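Local coordinates for replication protein (Sphinx1.76-related DNA, PDB 6H24), which probably initiates replication of its plasmid-like DNA as a Rep3-family protein, this chain being its N-terminal winged-helix (WH1) domain, at residues A[69-74]-A[109-114]; A[25-30]-A[53-58]; A[77-82]-A[115-120]. All coordinates share one frame; numbering follows the deposited sequence.

Overall arrangement
The three contacts join different parts of one winged-helix domain. Contacts 1 and 2 have centres 14 Å apart and share one apolar interior: Ile-25 CG2 lies 3.9 Å from Phe-113 CZ, and Ala-28 CB is 4.0 Å from Ile-111 CD1. Contact 3 lies where the hairpin of strands 78-85 and 88-95 meets the loop that follows strand 108-113. It joins contact 1, at a centre distance of 15 Å, through Phe-113 CB and Val-118 CG2, which are 4.0 Å apart. Contacts 2 and 3 sit on opposite sides of the chain's centre, with nearest atoms about 7 Å apart. Contacts 1 and 3 also reach the second subunit, whereas contact 2 stays within its own chain.

Contact 1: residues A[69-74]-A[109-114]; sequences DACKDL and VEIIFA
Two first torsions bring Cys-71 and Ile-111 together. On helix 60-75, Cys-71 has SG trans to its own carbonyl carbon (chi1 -77°), which sends the sulfur out toward the strand. Ile-111 turns its CG1 branch between the backbone N and the carbonyl carbon (chi1 65°); this places CG2 anti to the carbonyl carbon, beside the N, and it is this methyl that meets the sulfur, with SG and CG2 4.0 Å apart. The second partner of this sulfur is Val-109, two residues earlier on the same face of the strand. Here SG settles over the fork of the isopropyl group, 3.8 Å from Val-109 CB and 3.9 Å from Val-109 CG2, with Val-109 CG1 slightly farther off. One sulfur thus bridges two branched side chains, and the contact is wholly apolar. This is the helix-on-sheet packing of a winged-helix fold: helix 60-75 covers strand 108-113, the middle strand of a three-stranded antiparallel sheet. The nearest pair of CA atoms, those of Cys-71 and Ile-111, is 7.7 Å apart. Leu-24 of helix 19-34 and Ile-100 of strand 97-103 also touch Cys-71, so the thiol is buried among hydrocarbon from several elements. Strand alternation turns Glu-110 away from the helix, and its OE2 forms a salt bridge with Arg-85 NE of the second subunit.

Contact 2: residues A[25-30]-A[53-58]; sequences ILLAII and INQFNV
Leu-27 meets both Gln-55 and Phe-56 through one methyl, CD2, where helices 19-34 and 49-56 of the winged-helix domain pack together. The CD2 group lies 3.7 Å from Gln-55 CG and almost as near Gln-55 CB, so the leucine runs along the aliphatic base of the glutamine, the two side chains sliding past each other in opposite directions. The same methyl approaches Phe-56 at the ring edge, close to the ring plane, 3.9 Å from CE2. Leu-27 CG backs this up at 4.1 Å from Phe-56 CE2, so the aromatic edge meets the branch point of the leucine as well as its end.

One helical turn farther on, Ile-30 takes the outer end of Gln-55. Its CD1 methyl is 3.8 Å from OE1, while its CG2 branch lies 4.1 Å from NE2, and the amide therefore spreads across both isoleucine branches without a hydrogen bond between the segments. A bend in the glutamine at chi2 (-79°) turns the amide to this position. Gln-55 is exposed and Leu-27 buried, so the contact grades from the interior to the surface.

Outward from this first shell, Leu-27 also touches Val-47 of strand 45-48, which ties helix 19-34 to the three-stranded sheet. On the other side of helix 19-34, Ile-25 and Ile-29 pack against Phe-128 and Ile-121 of helix 121-128. Helix 49-56 stops at Phe-56: Asn-57 is the first residue to leave helical geometry, with a phi of 47°, and its N makes the i to i-4 hydrogen bond to Ile-53 O, at 2.9 Å.

Contact 3: residues A[77-82]-A[115-120]; sequences RQFSYQ and PAVVPL
A two-stranded antiparallel hairpin, 78-85 with 88-95, follows helix 60-75 of this winged-helix domain, and its first strand meets the loop that leads from strand 108-113 into helix 121-128. Phe-79 and Tyr-81, alternate residues on the same face of that strand, do the touching, and Ala-116 and Val-117 receive them. In both aromatic residues CG stands between the backbone N and the carbonyl carbon (chi1 68° for Phe-79, 61° for Tyr-81), so the two rings leave the strand in similar fashion and reach the loop next to each other.

Phe-79 crosses Val-117 at a slant. The CG2 methyl of the valine is 3.8 Å from CE1 and 3.9 Å from CZ of the ring, so a single methyl sits against one bond of the phenyl group. The far corner of this ring also comes near the alanine, with Phe-79 CZ 4.3 Å from Ala-116 CB. The neighbouring ring brings its hydroxyl to that methyl: Tyr-81 OH stands just 3.2 Å from Ala-116 CB, a close approach of oxygen to carbon.

Within the loop, the short 3-10 turn at 118-119 carries a hydrogen bond from Leu-120 N to Val-117 O, 2.8 Å long, and Leu-120 occupies the N-cap position of helix 121-128. Lys-6 of helix 2-14 donates to Ala-116 O, Trp-96 meets the Phe-79 ring edge-to-face, and Gln-99 of the second subunit packs on both Tyr-81 and Ala-116.

No hydrogen bond joins the two segments, although a phenol is among the groups that meet. Their side-chain contact therefore depends on close van der Waals fit between two rings and two small aliphatic residues, all buried, at a place where the hairpin, the loop and the partner subunit converge.

Contact 1: residues A[69-74]-A[109-114]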
loop_
_atom_site.group_PDB
_atom_site.type_symbol
_atom_site.label_atom_id
_atom_site.label_comp_id
_atom_site.label_asym_id
_atom_site.label_seq_id
_atom_site.Cartn_x
_atom_site.Cartn_y
_atom_site.Cartn_z
ATOM N N ASP A 69 -2.517 -17.835 -1.272
ATOM C CA ASP A 69 -3.339 -17.504 -0.113
ATOM C C ASP A 69 -2.585 -16.641 0.894
ATOM O O ASP A 69 -3.184 -15.776 1.539
ATOM C CB ASP A 69 -3.846 -18.787 0.550
ATOM C CG ASP A 69 -4.908 -19.488 -0.277
ATOM O OD1 ASP A 69 -5.029 -20.725 -0.167
ATOM O OD2 ASP A 69 -5.597 -18.806 -1.062
ATOM N N ALA A 70 -1.277 -16.876 1.064
ATOM C CA ALA A 70 -0.489 -16.056 1.983
ATOM C C ALA A 70 -0.421 -14.605 1.516
ATOM O O ALA A 70 -0.444 -13.679 2.338
ATOM C CB ALA A 70 0.922 -16.625 2.115
ATOM N N CYS A 71 -0.329 -14.389 0.202
ATOM C CA CYS A 71 -0.351 -13.029 -0.333
ATOM C C CYS A 71 -1.611 -12.293 0.099
ATOM O O CYS A 71 -1.551 -11.150 0.568
ATOM C CB CYS A 71 -0.256 -13.067 -1.859
ATOM S SG CYS A 71 1.414 -13.391 -2.482
ATOM N N LYS A 72 -2.770 -12.935 -0.056
ATOM C CA LYS A 72 -4.023 -12.291 0.319
ATOM C C LYS A 72 -4.061 -11.994 1.813
ATOM O O LYS A 72 -4.493 -10.912 2.230
ATOM C CB LYS A 72 -5.201 -13.178 -0.082
ATOM N N ASP A 73 -3.626 -12.944 2.637
ATOM C CA ASP A 73 -3.659 -12.742 4.081
ATOM C C ASP A 73 -2.738 -11.599 4.495
ATOM O O ASP A 73 -3.096 -10.769 5.339
ATOM C CB ASP A 73 -3.268 -14.043 4.789
ATOM C CG ASP A 73 -4.321 -15.138 4.645
ATOM O OD1 ASP A 73 -5.409 -14.871 4.083
ATOM O OD2 ASP A 73 -4.054 -16.276 5.090
ATOM N N LEU A 74 -1.543 -11.538 3.911
ATOM C CA LEU A 74 -0.603 -10.469 4.237
ATOM C C LEU A 74 -1.121 -9.115 3.770
ATOM O O LEU A 74 -0.962 -8.102 4.463
ATOM C CB LEU A 74 0.752 -10.777 3.595
ATOM C CG LEU A 74 1.873 -9.769 3.838
ATOM C CD1 LEU A 74 2.106 -9.629 5.321
ATOM C CD2 LEU A 74 3.158 -10.183 3.133
ATOM N N VAL A 109 4.187 -15.632 -7.605
ATOM C CA VAL A 109 3.474 -14.503 -7.030
ATOM C C VAL A 109 4.405 -13.290 -7.048
ATOM O O VAL A 109 5.607 -13.399 -7.301
ATOM C CB VAL A 109 2.971 -14.792 -5.599
ATOM C CG1 VAL A 109 2.002 -15.984 -5.596
ATOM C CG2 VAL A 109 4.134 -15.042 -4.667
ATOM N N GLU A 110 3.824 -12.119 -6.802
ATOM C CA GLU A 110 4.542 -10.853 -6.824
ATOM C C GLU A 110 4.037 -10.001 -5.671
ATOM O O GLU A 110 2.833 -9.955 -5.420
ATOM C CB GLU A 110 4.309 -10.084 -8.125
ATOM C CG GLU A 110 5.129 -10.504 -9.305
ATOM C CD GLU A 110 4.987 -9.515 -10.443
ATOM O OE1 GLU A 110 4.328 -8.468 -10.241
ATOM O OE2 GLU A 110 5.510 -9.788 -11.536
ATOM N N ILE A 111 4.936 -9.279 -5.008
ATOM C CA ILE A 111 4.534 -8.363 -3.950
ATOM C C ILE A 111 5.357 -7.087 -4.050
ATOM O O ILE A 111 6.476 -7.089 -4.570
ATOM C CB ILE A 111 4.678 -8.965 -2.531
ATOM C CG1 ILE A 111 6.141 -9.249 -2.173
ATOM C CG2 ILE A 111 3.856 -10.248 -2.404
ATOM C CD1 ILE A 111 6.326 -9.664 -0.722
ATOM N N ILE A 112 4.789 -5.988 -3.571
ATOM C CA ILE A 112 5.537 -4.763 -3.323
ATOM C C ILE A 112 5.385 -4.399 -1.854
ATOM O O ILE A 112 4.262 -4.273 -1.360
ATOM C CB ILE A 112 5.073 -3.591 -4.200
ATOM C CG1 ILE A 112 5.042 -3.975 -5.681
ATOM C CG2 ILE A 112 6.020 -2.406 -3.990
ATOM C CD1 ILE A 112 4.617 -2.836 -6.606
ATOM N N PHE A 113 6.502 -4.213 -1.163
ATOM C CA PHE A 113 6.437 -3.792 0.228
ATOM C C PHE A 113 6.031 -2.331 0.340
ATOM O O PHE A 113 6.417 -1.492 -0.481
ATOM C CB PHE A 113 7.785 -4.013 0.913
ATOM C CG PHE A 113 8.085 -5.448 1.189
ATOM C CD1 PHE A 113 7.406 -6.130 2.185
ATOM C CD2 PHE A 113 9.029 -6.131 0.443
ATOM C CE1 PHE A 113 7.672 -7.461 2.443
ATOM C CE2 PHE A 113 9.300 -7.465 0.696
ATOM C CZ PHE A 113 8.631 -8.128 1.702
ATOM N N ALA A 114 5.260 -2.029 1.383
ATOM C CA ALA A 114 4.896 -0.660 1.688
ATOM C C ALA A 114 6.128 0.129 2.124
ATOM O O ALA A 114 7.077 -0.435 2.677
ATOM C CB ALA A 114 3.844 -0.626 2.787
#

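Contact 2: residues A[25-30]-A[53-58]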
loop_
_atom_site.group_PDB
_atom_site.type_symbol
_atom_site.label_atom_id
_atom_site.label_comp_id
_atom_site.label_asym_id
_atom_site.label_seq_id
_atom_site.Cartn_x
_atom_site.Cartn_y
_atom_site.Cartn_z
ATOM N N ILE A 25 7.650 -13.644 2.760
ATOM C CA ILE A 25 8.525 -12.478 2.884
ATOM C C ILE A 25 9.988 -12.889 2.771
ATOM O O ILE A 25 10.771 -12.256 2.047
ATOM C CB ILE A 25 8.235 -11.734 4.201
ATOM C CG1 ILE A 25 6.873 -11.044 4.119
ATOM C CG2 ILE A 25 9.333 -10.716 4.514
ATOM C CD1 ILE A 25 6.388 -10.502 5.450
ATOM N N LEU A 26 10.385 -13.945 3.490
ATOM C CA LEU A 26 11.770 -14.407 3.425
ATOM C C LEU A 26 12.149 -14.777 1.995
ATOM O O LEU A 26 13.249 -14.454 1.529
ATOM C CB LEU A 26 11.982 -15.602 4.364
ATOM N N LEU A 27 11.251 -15.462 1.283
ATOM C CA LEU A 27 11.554 -15.876 -0.080
ATOM C C LEU A 27 11.700 -14.675 -1.005
ATOM O O LEU A 27 12.556 -14.678 -1.895
ATOM C CB LEU A 27 10.458 -16.811 -0.595
ATOM C CG LEU A 27 10.387 -18.188 0.060
ATOM C CD1 LEU A 27 9.060 -18.839 -0.312
ATOM C CD2 LEU A 27 11.560 -19.062 -0.351
ATOM N N ALA A 28 10.842 -13.660 -0.849
ATOM C CA ALA A 28 10.976 -12.460 -1.667
ATOM C C ALA A 28 12.350 -11.832 -1.468
ATOM O O ALA A 28 12.981 -11.381 -2.431
ATOM C CB ALA A 28 9.862 -11.463 -1.339
ATOM N N ILE A 29 12.814 -11.790 -0.218
ATOM C CA ILE A 29 14.134 -11.233 0.089
ATOM C C ILE A 29 15.231 -12.057 -0.570
ATOM O O ILE A 29 16.147 -11.516 -1.202
ATOM C CB ILE A 29 14.340 -11.161 1.614
ATOM C CG1 ILE A 29 13.381 -10.154 2.246
ATOM C CG2 ILE A 29 15.788 -10.816 1.950
ATOM C CD1 ILE A 29 13.228 -10.317 3.737
ATOM N N ILE A 30 15.162 -13.377 -0.416
ATOM C CA ILE A 30 16.187 -14.265 -0.960
ATOM C C ILE A 30 16.225 -14.182 -2.482
ATOM O O ILE A 30 17.293 -14.036 -3.087
ATOM C CB ILE A 30 15.935 -15.707 -0.484
ATOM C CG1 ILE A 30 16.227 -15.819 1.012
ATOM C CG2 ILE A 30 16.773 -16.700 -1.288
ATOM C CD1 ILE A 30 15.774 -17.126 1.619
ATOM N N ILE A 53 9.515 -24.563 -2.532
ATOM C CA ILE A 53 9.817 -25.988 -2.458
ATOM C C ILE A 53 11.291 -26.204 -2.130
ATOM O O ILE A 53 11.636 -26.994 -1.244
ATOM C CB ILE A 53 9.430 -26.666 -3.785
ATOM C CG1 ILE A 53 7.911 -26.668 -3.950
ATOM C CG2 ILE A 53 9.989 -28.078 -3.855
ATOM C CD1 ILE A 53 7.463 -26.916 -5.369
ATOM N N ASN A 54 12.186 -25.494 -2.831
ATOM C CA ASN A 54 13.617 -25.718 -2.644
ATOM C C ASN A 54 14.096 -25.234 -1.283
ATOM O O ASN A 54 15.024 -25.819 -0.709
ATOM C CB ASN A 54 14.422 -25.018 -3.740
ATOM C CG ASN A 54 14.324 -25.714 -5.082
ATOM O OD1 ASN A 54 13.972 -26.890 -5.162
ATOM N ND2 ASN A 54 14.646 -24.989 -6.147
ATOM N N GLN A 55 13.496 -24.166 -0.756
ATOM C CA GLN A 55 13.988 -23.595 0.491
ATOM C C GLN A 55 13.423 -24.313 1.711
ATOM O O GLN A 55 14.126 -24.466 2.715
ATOM C CB GLN A 55 13.649 -22.104 0.554
ATOM C CG GLN A 55 14.592 -21.211 -0.245
ATOM C CD GLN A 55 15.906 -20.952 0.474
ATOM O OE1 GLN A 55 15.969 -20.970 1.703
ATOM N NE2 GLN A 55 16.963 -20.707 -0.294
ATOM N N PHE A 56 12.169 -24.770 1.656
ATOM C CA PHE A 56 11.498 -25.266 2.851
ATOM C C PHE A 56 11.002 -26.697 2.743
ATOM O O PHE A 56 10.443 -27.213 3.720
ATOM C CB PHE A 56 10.354 -24.316 3.216
ATOM C CG PHE A 56 10.842 -22.976 3.660
ATOM C CD1 PHE A 56 11.391 -22.817 4.920
ATOM C CD2 PHE A 56 10.841 -21.899 2.797
ATOM C CE1 PHE A 56 11.873 -21.592 5.332
ATOM C CE2 PHE A 56 11.325 -20.673 3.200
ATOM C CZ PHE A 56 11.847 -20.521 4.469
ATOM N N ASN A 57 11.221 -27.367 1.617
ATOM C CA ASN A 57 10.808 -28.757 1.446
ATOM C C ASN A 57 9.368 -28.953 1.917
ATOM O O ASN A 57 9.071 -29.726 2.829
ATOM C CB ASN A 57 11.767 -29.697 2.186
ATOM N N VAL A 58 8.470 -28.245 1.248
ATOM C CA VAL A 58 7.059 -28.248 1.584
ATOM C C VAL A 58 6.370 -29.144 0.566
ATOM O O VAL A 58 6.906 -29.431 -0.507
ATOM C CB VAL A 58 6.449 -26.828 1.583
#

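Contact 3: residues A[77-82]-A[115-120]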
loop_
_atom_site.group_PDB
_atom_site.type_symbol
_atom_site.label_atom_id
_atom_site.label_comp_id
_atom_site.label_asym_id
_atom_site.label_seq_id
_atom_site.Cartn_x
_atom_site.Cartn_y
_atom_site.Cartn_z
ATOM N N ARG A 77 -3.377 -7.107 6.186
ATOM C CA ARG A 77 -2.885 -6.671 7.485
ATOM C C ARG A 77 -2.481 -5.195 7.488
ATOM O O ARG A 77 -2.224 -4.581 6.449
ATOM C CB ARG A 77 -1.697 -7.539 7.902
ATOM C CG ARG A 77 -2.051 -9.016 8.003
ATOM C CD ARG A 77 -0.954 -9.808 8.664
ATOM N NE ARG A 77 -1.255 -11.231 8.634
ATOM C CZ ARG A 77 -2.005 -11.853 9.533
ATOM N NH1 ARG A 77 -2.527 -11.178 10.550
ATOM N NH2 ARG A 77 -2.238 -13.152 9.417
ATOM N N GLN A 78 -2.410 -4.641 8.698
ATOM C CA GLN A 78 -1.991 -3.262 8.921
ATOM C C GLN A 78 -1.311 -3.175 10.282
ATOM O O GLN A 78 -1.491 -4.039 11.145
ATOM C CB GLN A 78 -3.186 -2.298 8.844
ATOM C CG GLN A 78 -4.265 -2.534 9.898
ATOM C CD GLN A 78 -5.459 -1.598 9.743
ATOM O OE1 GLN A 78 -5.597 -0.623 10.480
ATOM N NE2 GLN A 78 -6.311 -1.883 8.770
ATOM N N PHE A 79 -0.503 -2.129 10.458
ATOM C CA PHE A 79 0.087 -1.826 11.761
ATOM C C PHE A 79 0.177 -0.313 11.930
ATOM O O PHE A 79 0.171 0.444 10.954
ATOM C CB PHE A 79 1.465 -2.497 11.932
ATOM C CG PHE A 79 2.546 -1.945 11.040
ATOM C CD1 PHE A 79 2.613 -2.292 9.699
ATOM C CD2 PHE A 79 3.533 -1.128 11.562
ATOM C CE1 PHE A 79 3.621 -1.793 8.887
ATOM C CE2 PHE A 79 4.543 -0.631 10.760
ATOM C CZ PHE A 79 4.592 -0.967 9.426
ATOM N N SER A 80 0.246 0.121 13.191
ATOM C CA SER A 80 0.183 1.535 13.537
ATOM C C SER A 80 1.345 1.917 14.445
ATOM O O SER A 80 1.858 1.096 15.211
ATOM C CB SER A 80 -1.139 1.876 14.227
ATOM O OG SER A 80 -2.234 1.635 13.361
ATOM N N TYR A 81 1.755 3.180 14.341
ATOM C CA TYR A 81 2.867 3.715 15.122
ATOM C C TYR A 81 2.844 5.232 14.963
ATOM O O TYR A 81 2.082 5.774 14.161
ATOM C CB TYR A 81 4.207 3.119 14.661
ATOM C CG TYR A 81 4.525 3.425 13.217
ATOM C CD1 TYR A 81 3.994 2.653 12.194
ATOM C CD2 TYR A 81 5.352 4.494 12.871
ATOM C CE1 TYR A 81 4.263 2.931 10.870
ATOM C CE2 TYR A 81 5.627 4.778 11.542
ATOM C CZ TYR A 81 5.072 3.992 10.548
ATOM O OH TYR A 81 5.328 4.260 9.226
ATOM N N GLN A 82 3.722 5.913 15.693
ATOM C CA GLN A 82 3.791 7.364 15.633
ATOM C C GLN A 82 5.175 7.773 15.138
ATOM O O GLN A 82 6.163 7.065 15.356
ATOM C CB GLN A 82 3.537 8.036 16.995
ATOM C CG GLN A 82 2.129 7.929 17.558
ATOM C CD GLN A 82 2.047 8.503 18.964
ATOM O OE1 GLN A 82 1.589 7.845 19.898
ATOM N NE2 GLN A 82 2.496 9.747 19.118
ATOM N N PRO A 115 6.134 1.446 1.906
ATOM C CA PRO A 115 7.376 2.200 2.176
ATOM C C PRO A 115 7.809 2.200 3.632
ATOM O O PRO A 115 9.011 2.280 3.901
ATOM C CB PRO A 115 7.056 3.618 1.678
ATOM C CG PRO A 115 5.556 3.684 1.545
ATOM C CD PRO A 115 5.086 2.276 1.281
ATOM N N ALA A 116 6.890 2.084 4.587
ATOM C CA ALA A 116 7.307 2.051 5.985
ATOM C C ALA A 116 8.078 0.781 6.322
ATOM O O ALA A 116 8.910 0.785 7.247
ATOM C CB ALA A 116 6.085 2.159 6.897
ATOM N N VAL A 117 7.811 -0.303 5.600
ATOM C CA VAL A 117 8.426 -1.594 5.882
ATOM C C VAL A 117 9.789 -1.731 5.211
ATOM O O VAL A 117 10.685 -2.385 5.760
ATOM C CB VAL A 117 7.458 -2.704 5.436
ATOM C CG1 VAL A 117 8.106 -4.067 5.557
ATOM C CG2 VAL A 117 6.173 -2.637 6.267
ATOM N N VAL A 118 9.961 -1.101 4.048
ATOM C CA VAL A 118 11.194 -1.264 3.275
ATOM C C VAL A 118 12.454 -1.106 4.131
ATOM O O VAL A 118 13.362 -1.942 4.012
ATOM C CB VAL A 118 11.180 -0.323 2.067
ATOM C CG1 VAL A 118 12.542 -0.277 1.413
ATOM C CG2 VAL A 118 10.123 -0.741 1.044
ATOM N N PRO A 119 12.593 -0.075 4.973
ATOM C CA PRO A 119 13.853 0.088 5.726
ATOM C C PRO A 119 14.057 -0.955 6.806
ATOM O O PRO A 119 15.175 -1.074 7.321
ATOM C CB PRO A 119 13.736 1.487 6.345
ATOM C CG PRO A 119 12.297 1.856 6.254
ATOM C CD PRO A 119 11.672 1.065 5.154
ATOM N N LEU A 120 13.023 -1.712 7.155
ATOM C CA LEU A 120 13.109 -2.745 8.179
ATOM C C LEU A 120 13.130 -4.153 7.595
ATOM O O LEU A 120 12.949 -5.120 8.337
ATOM C CB LEU A 120 11.940 -2.601 9.155
ATOM C CG LEU A 120 12.024 -1.369 10.058
ATOM C CD1 LEU A 120 10.684 -1.059 10.713
ATOM C CD2 LEU A 120 13.102 -1.557 11.112
#